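Local atomic coordinates of succinyl-CoA ligase (ADP-forming) subunit alpha (Methanosaeta concilii, PDB entry 6HXI), a protein that binds coenzyme A and joins a CoA-ligase family region to a largely helical citrate synthase-like C-terminal region, forming an assembly with citrate lyase chains. Residues T70-A75 with L101-I106; T96-L101 with S121-A126; K165-G170 with D329-P334; N187-N192 with E310-V315; S429-D434 with S596-H601. All blocks are in the same frame, centred on the assembly; numbering follows the deposited sequence.

How the interactions relate
From the N terminus, interaction 1 closes a loop from helix 71-77 to the turn after helix 93-102. Interaction 2 opens within that loop and ends beyond it, on helix 118-130, so the two cross; they share L101 and touch through helix 93-102, tying together three helices of the N-terminal Rossmann-like domain. Further on, interaction 3 joins the loop at 165-170 to the distant 329-334 and encloses interaction 4, which packs helix 179-192 against helix 308-322; K165 touches the backbone of S190 between them. Interaction 5 comes last and stands apart, its centre about 70 Å from that of interaction 3, and joins the C-terminal end of helix 420-430 to the loop after helix 571-594.

Interaction 1 of 5, residues T70-A75 with L101-I106; sequences TIPLAA and LKEDTI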
# COMPACT_ATOMS: atom_id res chain seq x y z
N THR B 70 31.04 -5.92 21.43
CA THR B 70 32.36 -5.74 22.06
C THR B 70 32.84 -6.98 22.83
O THR B 70 32.05 -7.83 23.23
CB THR B 70 32.37 -4.49 23.01
OG1 THR B 70 31.68 -4.79 24.23
CG2 THR B 70 31.77 -3.23 22.38
N ILE B 71 34.16 -7.04 23.06
CA ILE B 71 34.84 -8.09 23.83
C ILE B 71 34.43 -8.00 25.33
O ILE B 71 34.01 -9.04 25.84
CB ILE B 71 36.36 -8.09 23.61
CG1 ILE B 71 36.70 -8.44 22.15
CG2 ILE B 71 37.08 -9.03 24.60
CD1 ILE B 71 38.12 -7.93 21.66
N PRO B 72 34.48 -6.82 26.03
CA PRO B 72 34.02 -6.78 27.44
C PRO B 72 32.57 -7.22 27.66
O PRO B 72 32.28 -7.80 28.70
CB PRO B 72 34.22 -5.31 27.83
CG PRO B 72 35.26 -4.82 26.91
CD PRO B 72 34.97 -5.50 25.61
N LEU B 73 31.65 -6.94 26.72
CA LEU B 73 30.25 -7.34 26.86
C LEU B 73 30.08 -8.85 26.74
O LEU B 73 29.32 -9.44 27.52
CB LEU B 73 29.33 -6.61 25.87
CG LEU B 73 28.93 -5.19 26.24
CD1 LEU B 73 28.36 -4.47 25.04
CD2 LEU B 73 27.91 -5.17 27.37
N ALA B 74 30.80 -9.47 25.81
CA ALA B 74 30.78 -10.92 25.61
C ALA B 74 31.40 -11.62 26.80
O ALA B 74 30.80 -12.56 27.32
CB ALA B 74 31.51 -11.31 24.33
N ALA B 75 32.57 -11.13 27.27
CA ALA B 75 33.30 -11.70 28.40
C ALA B 75 32.46 -11.71 29.68
O ALA B 75 32.42 -12.73 30.36
CB ALA B 75 34.61 -10.97 28.61
N LEU B 101 43.25 -9.54 25.91
CA LEU B 101 44.29 -9.88 26.90
C LEU B 101 44.06 -9.15 28.24
O LEU B 101 44.37 -9.69 29.30
CB LEU B 101 45.71 -9.59 26.35
CG LEU B 101 46.28 -10.49 25.22
CD1 LEU B 101 47.61 -9.95 24.70
CD2 LEU B 101 46.49 -11.94 25.68
N LYS B 102 43.48 -7.95 28.19
CA LYS B 102 43.14 -7.16 29.38
C LYS B 102 41.93 -7.74 30.15
O LYS B 102 41.73 -7.41 31.31
CB LYS B 102 42.96 -5.66 29.02
CG LYS B 102 44.30 -4.97 28.76
CD LYS B 102 44.19 -3.76 27.83
CE LYS B 102 45.54 -3.31 27.30
NZ LYS B 102 45.42 -2.20 26.31
N GLU B 103 41.15 -8.63 29.50
CA GLU B 103 40.01 -9.32 30.12
C GLU B 103 40.54 -10.43 31.02
O GLU B 103 41.30 -11.27 30.55
CB GLU B 103 39.08 -9.95 29.05
CG GLU B 103 38.20 -8.96 28.32
CD GLU B 103 37.28 -8.12 29.17
OE1 GLU B 103 36.66 -8.67 30.12
OE2 GLU B 103 37.19 -6.90 28.91
N ASP B 104 40.11 -10.44 32.29
CA ASP B 104 40.54 -11.41 33.30
C ASP B 104 40.17 -12.86 32.97
O ASP B 104 40.88 -13.78 33.38
CB ASP B 104 39.99 -11.03 34.69
CG ASP B 104 40.54 -9.73 35.26
OD1 ASP B 104 41.75 -9.46 35.06
OD2 ASP B 104 39.76 -9.00 35.92
N THR B 105 39.08 -13.07 32.21
CA THR B 105 38.58 -14.41 31.85
C THR B 105 39.22 -15.00 30.60
O THR B 105 39.15 -16.21 30.42
CB THR B 105 37.06 -14.40 31.74
OG1 THR B 105 36.68 -13.40 30.79
CG2 THR B 105 36.37 -14.17 33.11
N ILE B 106 39.86 -14.19 29.74
CA ILE B 106 40.50 -14.72 28.53
C ILE B 106 41.96 -15.04 28.82
O ILE B 106 42.67 -14.24 29.44
CB ILE B 106 40.27 -13.80 27.29
CG1 ILE B 106 38.79 -13.83 26.88
CG2 ILE B 106 41.15 -14.20 26.09
CD1 ILE B 106 38.24 -12.51 26.41
O HOH W 1 34.06 -7.93 30.92
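The contact belongs to the Rossmann-like, CoA-binding sheet domain, where I71, P72 and A75 on the first turns of helix 71-77 face E103, T105 and I106 in the type I turn that follows helix 93-102. E103 carries most of it. Its chain bends at the second torsion (chi2 -58°), which lays the carboxylate across the helix start: OE2 sits 3.5 Å from P72 CG, and OE1 lies 3.4 Å from A75 CB. The single methyl of A75 lets the carboxylate lie close against the helix. The carboxylate gets no direct hydrogen bond from segment 70-75; instead a water donates to E103 OE1 and to P72 O, a carbonyl of the first turn. Deeper in, the contact is apolar. I71 CG2 meets E103 CG at 3.9 Å and I106 CD1 at 4.1 Å, the two isoleucines crossing at about a right angle, while I71 also rests on Y18 and I106 on F16 of strand 15-18. T105 OG1 is 3.9 Å from A75 CB, the same methyl that E103 OE1 meets. At the helix start T70 is the N-cap, its OG1 accepting from L73 N at 3.3 Å.

Interaction 2 of 5, residues T96-L101 with S121-A126; sequences TTMEAL and SRVMAA
T97 OG1 is gripped twice, by the backbone oxygen of A93 one turn earlier and by the side-chain amide of N86, while CB and CG2 of T97 make the closest approach to M124. The first torsion (chi1 -55°) sets OG1 beside the backbone N and CG2 anti to it. The sulphur of M124 then lies against the threonine: SD is 3.6 Å from T97 CB and 3.7 Å from T97 CG2, the two side chains crossing at about a right angle. A threonine fits well here, since its hydroxyl is held by A93 of its own helix and by N86 from strand 83-86, while its methyl faces M124. Helices 93-102 and 118-130 are consecutive helices of the Rossmann-like domain, separated by strand 108-111, and they run side by side as successive crossovers do: the short segments lie 10.5 Å apart and only 9° from parallel. At that spacing the long, unbranched methionines span the gap. M98 starts out along the flank of the interface, but its chain folds at both chi2 (-65°) and chi3, bringing CE to 4.2 Å from V123 CG1 and SD to 4.2 Å from M124 CG. Further along, L101 CD1 reaches the backbone at M124 O, 3.9 Å away. Beneath, T97 and L101 rest on V109 of strand 108-111, and M124 touches P138. On the outer side V123 packs on L156 of the citrate lyase chain. The side chain of T97 is about 11 Å from bound coenzyme A.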
# COMPACT_ATOMS: atom_id res chain seq x y z
N THR B 96 42.26 -5.20 19.23
CA THR B 96 41.32 -6.25 19.64
C THR B 96 42.02 -7.33 20.49
O THR B 96 41.46 -7.73 21.51
CB THR B 96 40.55 -6.79 18.42
OG1 THR B 96 41.47 -7.38 17.51
CG2 THR B 96 39.73 -5.67 17.70
N THR B 97 43.24 -7.74 20.13
CA THR B 97 44.00 -8.73 20.93
C THR B 97 44.35 -8.15 22.30
O THR B 97 44.18 -8.83 23.32
CB THR B 97 45.27 -9.19 20.21
OG1 THR B 97 44.91 -9.71 18.93
CG2 THR B 97 46.03 -10.25 21.01
N MET B 98 44.79 -6.88 22.32
CA MET B 98 45.15 -6.17 23.53
C MET B 98 43.95 -6.04 24.46
O MET B 98 44.08 -6.31 25.66
CB MET B 98 45.82 -4.82 23.22
CG MET B 98 47.22 -4.96 22.61
SD MET B 98 48.45 -5.68 23.72
CE MET B 98 48.72 -4.29 24.88
N GLU B 99 42.77 -5.72 23.89
CA GLU B 99 41.52 -5.64 24.66
C GLU B 99 41.14 -7.02 25.24
O GLU B 99 40.80 -7.10 26.42
CB GLU B 99 40.40 -5.06 23.80
CG GLU B 99 39.20 -4.57 24.61
CD GLU B 99 38.09 -3.93 23.80
OE1 GLU B 99 37.23 -3.25 24.40
OE2 GLU B 99 38.09 -4.10 22.55
N ALA B 100 41.24 -8.10 24.45
CA ALA B 100 40.95 -9.44 24.93
C ALA B 100 41.93 -9.88 26.05
O ALA B 100 41.49 -10.50 27.02
CB ALA B 100 41.00 -10.43 23.78
N LEU B 101 43.25 -9.54 25.91
CA LEU B 101 44.29 -9.88 26.90
C LEU B 101 44.06 -9.15 28.24
O LEU B 101 44.37 -9.69 29.30
CB LEU B 101 45.71 -9.59 26.35
CG LEU B 101 46.28 -10.49 25.22
CD1 LEU B 101 47.61 -9.95 24.70
CD2 LEU B 101 46.49 -11.94 25.68
N SER B 121 53.35 -7.02 17.36
CA SER B 121 53.48 -8.44 17.75
C SER B 121 54.36 -8.59 18.98
O SER B 121 54.01 -9.36 19.87
CB SER B 121 54.00 -9.27 16.59
OG SER B 121 52.98 -9.32 15.62
N ARG B 122 55.50 -7.86 19.04
CA ARG B 122 56.39 -7.87 20.20
C ARG B 122 55.65 -7.36 21.45
O ARG B 122 55.78 -7.94 22.52
CB ARG B 122 57.62 -6.98 19.96
CG ARG B 122 58.65 -7.57 19.03
CD ARG B 122 59.97 -6.84 19.15
NE ARG B 122 59.92 -5.48 18.61
CZ ARG B 122 60.11 -5.18 17.33
NH1 ARG B 122 60.06 -3.92 16.93
NH2 ARG B 122 60.38 -6.13 16.45
N VAL B 123 54.84 -6.29 21.30
CA VAL B 123 54.04 -5.73 22.42
C VAL B 123 52.95 -6.74 22.86
O VAL B 123 52.72 -6.87 24.06
CB VAL B 123 53.49 -4.32 22.14
CG1 VAL B 123 52.52 -3.87 23.23
CG2 VAL B 123 54.64 -3.31 21.98
N MET B 124 52.35 -7.49 21.91
CA MET B 124 51.34 -8.51 22.24
C MET B 124 51.98 -9.68 22.99
O MET B 124 51.44 -10.11 24.01
CB MET B 124 50.60 -9.00 20.99
CG MET B 124 49.70 -7.94 20.40
SD MET B 124 48.60 -8.50 19.08
CE MET B 124 49.74 -8.71 17.74
N ALA B 125 53.14 -10.17 22.49
CA ALA B 125 53.94 -11.26 23.07
C ALA B 125 54.35 -10.94 24.48
O ALA B 125 54.15 -11.78 25.35
CB ALA B 125 55.17 -11.54 22.22
N ALA B 126 54.90 -9.72 24.71
CA ALA B 126 55.33 -9.25 26.03
C ALA B 126 54.12 -9.10 26.98
O ALA B 126 54.22 -9.50 28.15
CB ALA B 126 56.06 -7.93 25.89

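Interaction 3 of 5, residues K165-G170 with D329-P334; sequences KLYRPG and DEPEVP
The Y167 ring is held between P334 and the backbone of K165. Over one face P334 CD stands 3.6 Å above the ring centroid and almost exactly on its normal, a CH-pi contact to which proline is well suited because its CD hydrogens, next to the ring nitrogen, are somewhat polarised. Over the opposite face K165 C lies offset toward the rim. P331 CG comes to the edge, 4.2 Å from Y167 CE1, and V333 CG2 touches the hydroxyl end. The ring reaches this slot through a first torsion of 49°, the crowded position between the backbone N and the carbonyl carbon. The R168 guanidinium is covered as well: K165 O sits 3.5 Å above its plane, over the centre, and E330 OE2 is at its edge, the guanidinium and carboxylate planes 43° apart. R168 CD also packs on P331 CD at 3.6 Å.

K165, with positive phi, is the C-prime residue of the Schellman motif that ends helix 158-163, and a type I turn runs on from it to R168; both cations point toward the extended, proline-rich 329-334. K165 NZ donates to E330 OE1 at 2.8 Å, coming from above the carboxylate plane. The bond from R168 NE to E330 OE2, 3.1 Å long, is bent to 130° and weak. R168 NH1 has a further weak bond to D194 O. Each carboxylate oxygen thus takes one cation, and the single acid, shared by two, probably balances only part of their combined charge, while solvent around the exposed E330 would be expected to screen the pairing.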
# COMPACT_ATOMS: atom_id res chain seq x y z
N LYS B 165 42.07 -38.57 10.61
CA LYS B 165 41.68 -39.13 11.91
C LYS B 165 41.90 -38.14 13.08
O LYS B 165 42.39 -38.51 14.15
CB LYS B 165 42.38 -40.49 12.16
CG LYS B 165 42.06 -41.59 11.14
CD LYS B 165 42.66 -42.94 11.54
CE LYS B 165 44.06 -43.15 11.01
NZ LYS B 165 44.67 -44.42 11.51
N LEU B 166 41.52 -36.89 12.87
CA LEU B 166 41.66 -35.80 13.83
C LEU B 166 40.53 -35.70 14.86
O LEU B 166 40.61 -34.88 15.76
CB LEU B 166 41.86 -34.46 13.09
CG LEU B 166 43.17 -34.34 12.26
CD1 LEU B 166 43.12 -33.16 11.34
CD2 LEU B 166 44.41 -34.30 13.18
N TYR B 167 39.51 -36.56 14.74
CA TYR B 167 38.37 -36.63 15.67
C TYR B 167 38.73 -37.43 16.96
O TYR B 167 37.93 -37.45 17.90
CB TYR B 167 37.11 -37.22 14.97
CG TYR B 167 37.41 -38.49 14.20
CD1 TYR B 167 37.41 -39.73 14.84
CD2 TYR B 167 37.74 -38.45 12.85
CE1 TYR B 167 37.73 -40.90 14.15
CE2 TYR B 167 38.05 -39.61 12.15
CZ TYR B 167 38.06 -40.83 12.81
OH TYR B 167 38.33 -41.98 12.11
N ARG B 168 39.93 -38.07 16.99
CA ARG B 168 40.52 -38.83 18.11
C ARG B 168 41.99 -38.44 18.34
O ARG B 168 42.76 -38.37 17.36
CB ARG B 168 40.44 -40.36 17.86
CG ARG B 168 40.86 -40.77 16.44
CD ARG B 168 41.66 -42.01 16.49
NE ARG B 168 42.64 -42.11 15.41
CZ ARG B 168 43.84 -41.54 15.44
NH1 ARG B 168 44.18 -40.74 16.44
NH2 ARG B 168 44.69 -41.72 14.44
N PRO B 169 42.44 -38.29 19.61
CA PRO B 169 43.87 -37.96 19.84
C PRO B 169 44.84 -39.12 19.65
O PRO B 169 44.49 -40.29 19.82
CB PRO B 169 43.89 -37.49 21.30
CG PRO B 169 42.76 -38.20 21.95
CD PRO B 169 41.69 -38.33 20.88
N GLY B 170 46.08 -38.76 19.31
CA GLY B 170 47.22 -39.65 19.20
C GLY B 170 48.22 -39.29 20.28
O GLY B 170 47.85 -38.69 21.29
N ASP B 329 42.13 -49.08 19.63
CA ASP B 329 41.11 -49.44 18.65
C ASP B 329 40.55 -48.20 17.98
O ASP B 329 40.24 -47.21 18.66
CB ASP B 329 39.99 -50.26 19.33
CG ASP B 329 40.21 -51.76 19.31
OD1 ASP B 329 40.52 -52.30 18.23
OD2 ASP B 329 40.05 -52.39 20.38
N GLU B 330 40.44 -48.24 16.64
CA GLU B 330 39.89 -47.13 15.86
C GLU B 330 38.44 -46.82 16.23
O GLU B 330 37.59 -47.71 16.07
CB GLU B 330 40.06 -47.35 14.34
CG GLU B 330 41.48 -47.09 13.83
CD GLU B 330 42.09 -45.70 13.99
OE1 GLU B 330 43.30 -45.56 13.68
OE2 GLU B 330 41.39 -44.76 14.43
N PRO B 331 38.13 -45.62 16.79
CA PRO B 331 36.74 -45.32 17.17
C PRO B 331 35.82 -45.18 15.96
O PRO B 331 36.30 -45.15 14.82
CB PRO B 331 36.85 -44.04 18.01
CG PRO B 331 38.07 -43.37 17.50
CD PRO B 331 39.02 -44.46 17.06
N GLU B 332 34.49 -45.14 16.19
CA GLU B 332 33.50 -45.05 15.12
C GLU B 332 33.78 -43.85 14.20
O GLU B 332 34.03 -42.75 14.70
CB GLU B 332 32.07 -45.02 15.68
CG GLU B 332 31.65 -46.30 16.39
CD GLU B 332 31.55 -47.56 15.55
OE1 GLU B 332 30.75 -47.58 14.59
OE2 GLU B 332 32.25 -48.55 15.88
N VAL B 333 33.81 -44.09 12.87
CA VAL B 333 34.06 -43.06 11.87
C VAL B 333 32.82 -42.11 11.80
O VAL B 333 31.72 -42.56 11.48
CB VAL B 333 34.49 -43.62 10.48
CG1 VAL B 333 34.62 -42.51 9.44
CG2 VAL B 333 35.82 -44.38 10.59
N PRO B 334 32.99 -40.82 12.17
CA PRO B 334 31.84 -39.90 12.19
C PRO B 334 31.33 -39.48 10.79
O PRO B 334 32.03 -39.67 9.79
CB PRO B 334 32.33 -38.72 13.03
CG PRO B 334 33.72 -39.09 13.52
CD PRO B 334 34.23 -40.14 12.60

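Interaction 4 of 5, residues N187-N192 with E310-V315; sequences NIISRN and EMVRQV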
# COMPACT_ATOMS: atom_id res chain seq x y z
N ASN B 187 48.27 -34.77 8.12
CA ASN B 187 48.14 -35.87 7.17
C ASN B 187 49.35 -36.80 7.25
O ASN B 187 49.17 -38.02 7.32
CB ASN B 187 47.93 -35.35 5.75
CG ASN B 187 47.94 -36.41 4.67
OD1 ASN B 187 48.89 -36.52 3.89
ND2 ASN B 187 46.88 -37.20 4.60
N ILE B 188 50.58 -36.24 7.21
CA ILE B 188 51.84 -36.98 7.27
C ILE B 188 51.86 -37.85 8.54
O ILE B 188 51.98 -39.07 8.44
CB ILE B 188 53.08 -36.01 7.22
CG1 ILE B 188 53.18 -35.19 5.88
CG2 ILE B 188 54.40 -36.72 7.53
CD1 ILE B 188 53.55 -35.94 4.61
N ILE B 189 51.68 -37.21 9.72
CA ILE B 189 51.71 -37.81 11.06
C ILE B 189 50.64 -38.92 11.26
O ILE B 189 50.97 -39.97 11.81
CB ILE B 189 51.66 -36.69 12.14
CG1 ILE B 189 53.00 -35.91 12.16
CG2 ILE B 189 51.30 -37.22 13.53
CD1 ILE B 189 52.94 -34.47 12.62
N SER B 190 49.40 -38.70 10.80
CA SER B 190 48.32 -39.69 10.91
C SER B 190 48.65 -40.98 10.14
O SER B 190 48.17 -42.06 10.51
CB SER B 190 47.00 -39.12 10.40
OG SER B 190 47.02 -38.99 8.99
N ARG B 191 49.43 -40.85 9.06
CA ARG B 191 49.82 -41.98 8.20
C ARG B 191 51.05 -42.72 8.73
O ARG B 191 51.31 -43.86 8.32
CB ARG B 191 50.09 -41.48 6.77
CG ARG B 191 48.86 -41.10 5.98
CD ARG B 191 49.26 -40.71 4.58
NE ARG B 191 48.10 -40.42 3.74
CZ ARG B 191 48.16 -40.14 2.45
NH1 ARG B 191 47.04 -39.89 1.77
NH2 ARG B 191 49.33 -40.10 1.82
N ASN B 192 51.83 -42.09 9.61
CA ASN B 192 53.08 -42.64 10.11
C ASN B 192 53.14 -42.81 11.65
O ASN B 192 54.19 -43.15 12.18
CB ASN B 192 54.23 -41.77 9.60
CG ASN B 192 54.47 -41.88 8.10
OD1 ASN B 192 55.05 -42.85 7.61
ND2 ASN B 192 54.04 -40.89 7.35
N GLU B 310 58.68 -40.54 7.41
CA GLU B 310 59.46 -41.74 7.69
C GLU B 310 60.16 -41.62 9.07
O GLU B 310 60.09 -42.57 9.86
CB GLU B 310 60.41 -42.09 6.54
CG GLU B 310 61.25 -43.36 6.76
CD GLU B 310 60.57 -44.58 7.37
OE1 GLU B 310 61.21 -45.23 8.23
OE2 GLU B 310 59.41 -44.89 7.00
N MET B 311 60.74 -40.45 9.38
CA MET B 311 61.37 -40.18 10.67
C MET B 311 60.30 -40.28 11.79
O MET B 311 60.56 -40.88 12.84
CB MET B 311 62.06 -38.81 10.66
CG MET B 311 62.99 -38.58 11.83
SD MET B 311 64.27 -39.85 12.06
CE MET B 311 65.25 -39.62 10.56
N VAL B 312 59.08 -39.77 11.53
CA VAL B 312 57.93 -39.87 12.45
C VAL B 312 57.64 -41.38 12.70
O VAL B 312 57.52 -41.78 13.85
CB VAL B 312 56.69 -39.07 11.93
CG1 VAL B 312 55.40 -39.48 12.64
CG2 VAL B 312 56.91 -37.58 12.06
N ARG B 313 57.56 -42.18 11.61
CA ARG B 313 57.31 -43.63 11.64
C ARG B 313 58.36 -44.36 12.47
O ARG B 313 58.00 -45.24 13.25
CB ARG B 313 57.27 -44.20 10.21
CG ARG B 313 56.76 -45.63 10.09
CD ARG B 313 56.32 -45.91 8.67
NE ARG B 313 55.72 -47.23 8.51
CZ ARG B 313 54.71 -47.51 7.70
NH1 ARG B 313 54.14 -46.55 6.98
NH2 ARG B 313 54.25 -48.75 7.60
N GLN B 314 59.64 -43.96 12.32
CA GLN B 314 60.78 -44.54 13.03
C GLN B 314 60.70 -44.29 14.53
O GLN B 314 60.93 -45.21 15.31
CB GLN B 314 62.09 -44.00 12.45
CG GLN B 314 62.65 -44.84 11.31
CD GLN B 314 63.85 -44.18 10.69
OE1 GLN B 314 63.76 -43.63 9.59
NE2 GLN B 314 64.98 -44.18 11.39
N VAL B 315 60.40 -43.04 14.92
CA VAL B 315 60.30 -42.63 16.32
C VAL B 315 59.06 -43.24 17.00
O VAL B 315 59.15 -43.66 18.16
CB VAL B 315 60.39 -41.09 16.49
CG1 VAL B 315 60.17 -40.68 17.93
CG2 VAL B 315 61.74 -40.57 16.00
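N192 CB enters the contact with helix 308-322 first, 4.0 Å from V312 CG1 and 3.9 Å from R313 CB. From there CG lies anti to the carbonyl carbon (chi1 -69°), and the amide splits its two ends between two helices. ND2 turns back to its own helix and donates to I188 O at 3.0 Å in a fairly straight bond, approaching from above the carbonyl plane and not along a lone pair; this fixes the rotation of the amide. OD1 is thereby turned the other way, over the aliphatic part of R313, 3.5 Å from R313 CD. It also lies in the plane of the guanidinium, at its edge, but no hydrogen bond is made: R313 NH1 is 3.9 Å from N192 OD1, and any attraction there is probably only electrostatic. R313 is extended from CG to NE, its first torsion carrying CG anti to the backbone N, and it crosses the asparagine at about a right angle.

The backbone of N192 contributes too. Its O meets R313 CA at 3.2 Å in a CA-H...O contact with an angle of 146° at the hydrogen, a close approach to the backbone of helix 308-322. Deeper down, I189 CG1 meets V312 CG2 at 4.3 Å, short branched side chains suited to a tight helix pair. The segments cross at -39°, with 8.7 Å between axes. Both helices pack on the second, mixed sheet, on its parallel strands: I189 rests on V172 and F174 of strand 172-176, V312 on M227 of strand 227-233, while R191 on the outer side packs against P405 of the citrate lyase chain.

Interaction 5 of 5, residues S429-D434 with S596-H601; sequences SCAGKD and SRLYRH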
# COMPACT_ATOMS: atom_id res chain seq x y z
N SER B 429 0.46 12.44 4.07
CA SER B 429 1.61 13.34 4.33
C SER B 429 1.29 14.27 5.51
O SER B 429 2.12 14.46 6.37
CB SER B 429 1.98 14.16 3.09
OG SER B 429 3.27 14.74 3.21
N CYS B 430 0.08 14.80 5.58
CA CYS B 430 -0.38 15.66 6.67
C CYS B 430 -0.48 14.86 8.00
O CYS B 430 -0.36 15.44 9.07
CB CYS B 430 -1.72 16.31 6.32
SG CYS B 430 -1.61 17.57 5.03
N ALA B 431 -0.64 13.53 7.91
CA ALA B 431 -0.67 12.65 9.08
C ALA B 431 0.77 12.28 9.51
O ALA B 431 0.94 11.41 10.38
CB ALA B 431 -1.49 11.41 8.77
N GLY B 432 1.76 12.93 8.91
CA GLY B 432 3.18 12.76 9.20
C GLY B 432 3.75 11.48 8.70
O GLY B 432 4.75 11.02 9.23
N LYS B 433 3.15 10.89 7.68
CA LYS B 433 3.69 9.63 7.14
C LYS B 433 4.90 9.88 6.22
O LYS B 433 5.00 10.93 5.62
CB LYS B 433 2.60 8.82 6.43
CG LYS B 433 1.51 8.28 7.40
CD LYS B 433 2.01 7.56 8.59
CE LYS B 433 2.86 6.33 8.36
NZ LYS B 433 2.13 5.27 7.69
N ASP B 434 5.81 8.88 6.10
CA ASP B 434 6.97 8.97 5.23
C ASP B 434 6.50 9.04 3.76
O ASP B 434 5.34 8.75 3.49
CB ASP B 434 7.89 7.73 5.46
CG ASP B 434 7.16 6.43 5.19
OD1 ASP B 434 6.31 6.02 6.04
OD2 ASP B 434 7.30 5.90 4.10
N SER B 596 2.49 21.24 7.02
CA SER B 596 1.04 21.03 7.10
C SER B 596 0.63 20.19 8.27
O SER B 596 1.32 19.23 8.61
CB SER B 596 0.52 20.41 5.82
OG SER B 596 0.70 21.34 4.76
N ARG B 597 -0.53 20.52 8.86
CA ARG B 597 -1.04 19.81 10.04
C ARG B 597 -1.89 18.63 9.63
O ARG B 597 -2.31 18.57 8.49
CB ARG B 597 -1.93 20.76 10.91
CG ARG B 597 -1.34 22.12 11.30
CD ARG B 597 0.17 22.15 11.46
NE ARG B 597 0.65 21.32 12.55
CZ ARG B 597 1.87 20.80 12.61
NH1 ARG B 597 2.75 21.05 11.65
NH2 ARG B 597 2.23 20.06 13.65
N LEU B 598 -2.24 17.75 10.61
CA LEU B 598 -3.12 16.61 10.47
C LEU B 598 -4.46 17.07 9.87
O LEU B 598 -5.06 18.06 10.31
CB LEU B 598 -3.34 15.98 11.87
CG LEU B 598 -4.28 14.76 11.99
CD1 LEU B 598 -3.63 13.55 11.43
CD2 LEU B 598 -4.65 14.49 13.43
N TYR B 599 -4.97 16.33 8.88
CA TYR B 599 -6.26 16.67 8.29
C TYR B 599 -7.35 15.93 9.03
O TYR B 599 -7.17 14.76 9.37
CB TYR B 599 -6.29 16.21 6.84
CG TYR B 599 -7.59 16.50 6.10
CD1 TYR B 599 -7.99 17.81 5.84
CD2 TYR B 599 -8.41 15.46 5.65
CE1 TYR B 599 -9.18 18.08 5.17
CE2 TYR B 599 -9.56 15.73 4.91
CZ TYR B 599 -9.93 17.04 4.65
OH TYR B 599 -11.09 17.36 3.99
N ARG B 600 -8.50 16.57 9.20
CA ARG B 600 -9.69 15.95 9.72
C ARG B 600 -10.79 16.47 8.80
O ARG B 600 -10.85 17.67 8.57
CB ARG B 600 -9.95 16.30 11.18
CG ARG B 600 -10.58 15.10 11.94
CD ARG B 600 -11.25 15.50 13.24
NE ARG B 600 -11.53 14.32 14.09
CZ ARG B 600 -12.75 13.84 14.30
NH1 ARG B 600 -13.81 14.42 13.75
NH2 ARG B 600 -12.92 12.77 15.08
N HIS B 601 -11.58 15.58 8.18
CA HIS B 601 -12.65 16.06 7.29
C HIS B 601 -13.70 16.92 8.05
O HIS B 601 -14.09 16.55 9.16
CB HIS B 601 -13.29 14.85 6.53
CG HIS B 601 -14.04 15.26 5.31
ND1 HIS B 601 -13.38 15.85 4.23
CD2 HIS B 601 -15.36 15.23 5.05
CE1 HIS B 601 -14.33 16.15 3.35
NE2 HIS B 601 -15.53 15.79 3.80
O HOH W 2 3.00 17.53 6.38
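Close backbone-centred packing joins C430, at the C-terminal end of helix 420-430, to S596, R597 and L598 in the loop that leaves helix 571-594. The small cysteine lets the loop come close. Its CB lies 3.2 Å from R597 O, and SG, placed anti to the carbonyl carbon (chi1 -70°), touches S596 CB at 3.6 Å. Next along, C430 O receives a CA-H...O contact from L598 CA at 3.3 Å, with 134° at the hydrogen; the nearby L598 N is badly angled and makes no bond. The S596 hydroxyl is hydrogen-bonded to Q591 on the helix it follows, and it is CB that meets the sulphur.

These segments lie in the largely helical, citrate synthase-like region. Helix 420-430 ends in a Schellman motif with G432, of positive phi, as the C-prime residue, and G432 N returns to S429 O at 3.0 Å. Glycine takes that left-handed conformation readily. Just before it, A431 leaves the helix and offers CB to L598 CD1 at 4.0 Å; the bond from L598 CA to CB points away from segment 429-434, yet CG anti to the backbone N (chi1 178°) brings CD1 over the alanine. The neighbourhood is a subunit junction: R449 of a second subunit donates from NH2 to both C430 O and S596 O, and C430 packs on F355 of a fourth. Further along the loop, Y599 OH and H601 ND1 share a 2.8 Å hydrogen bond.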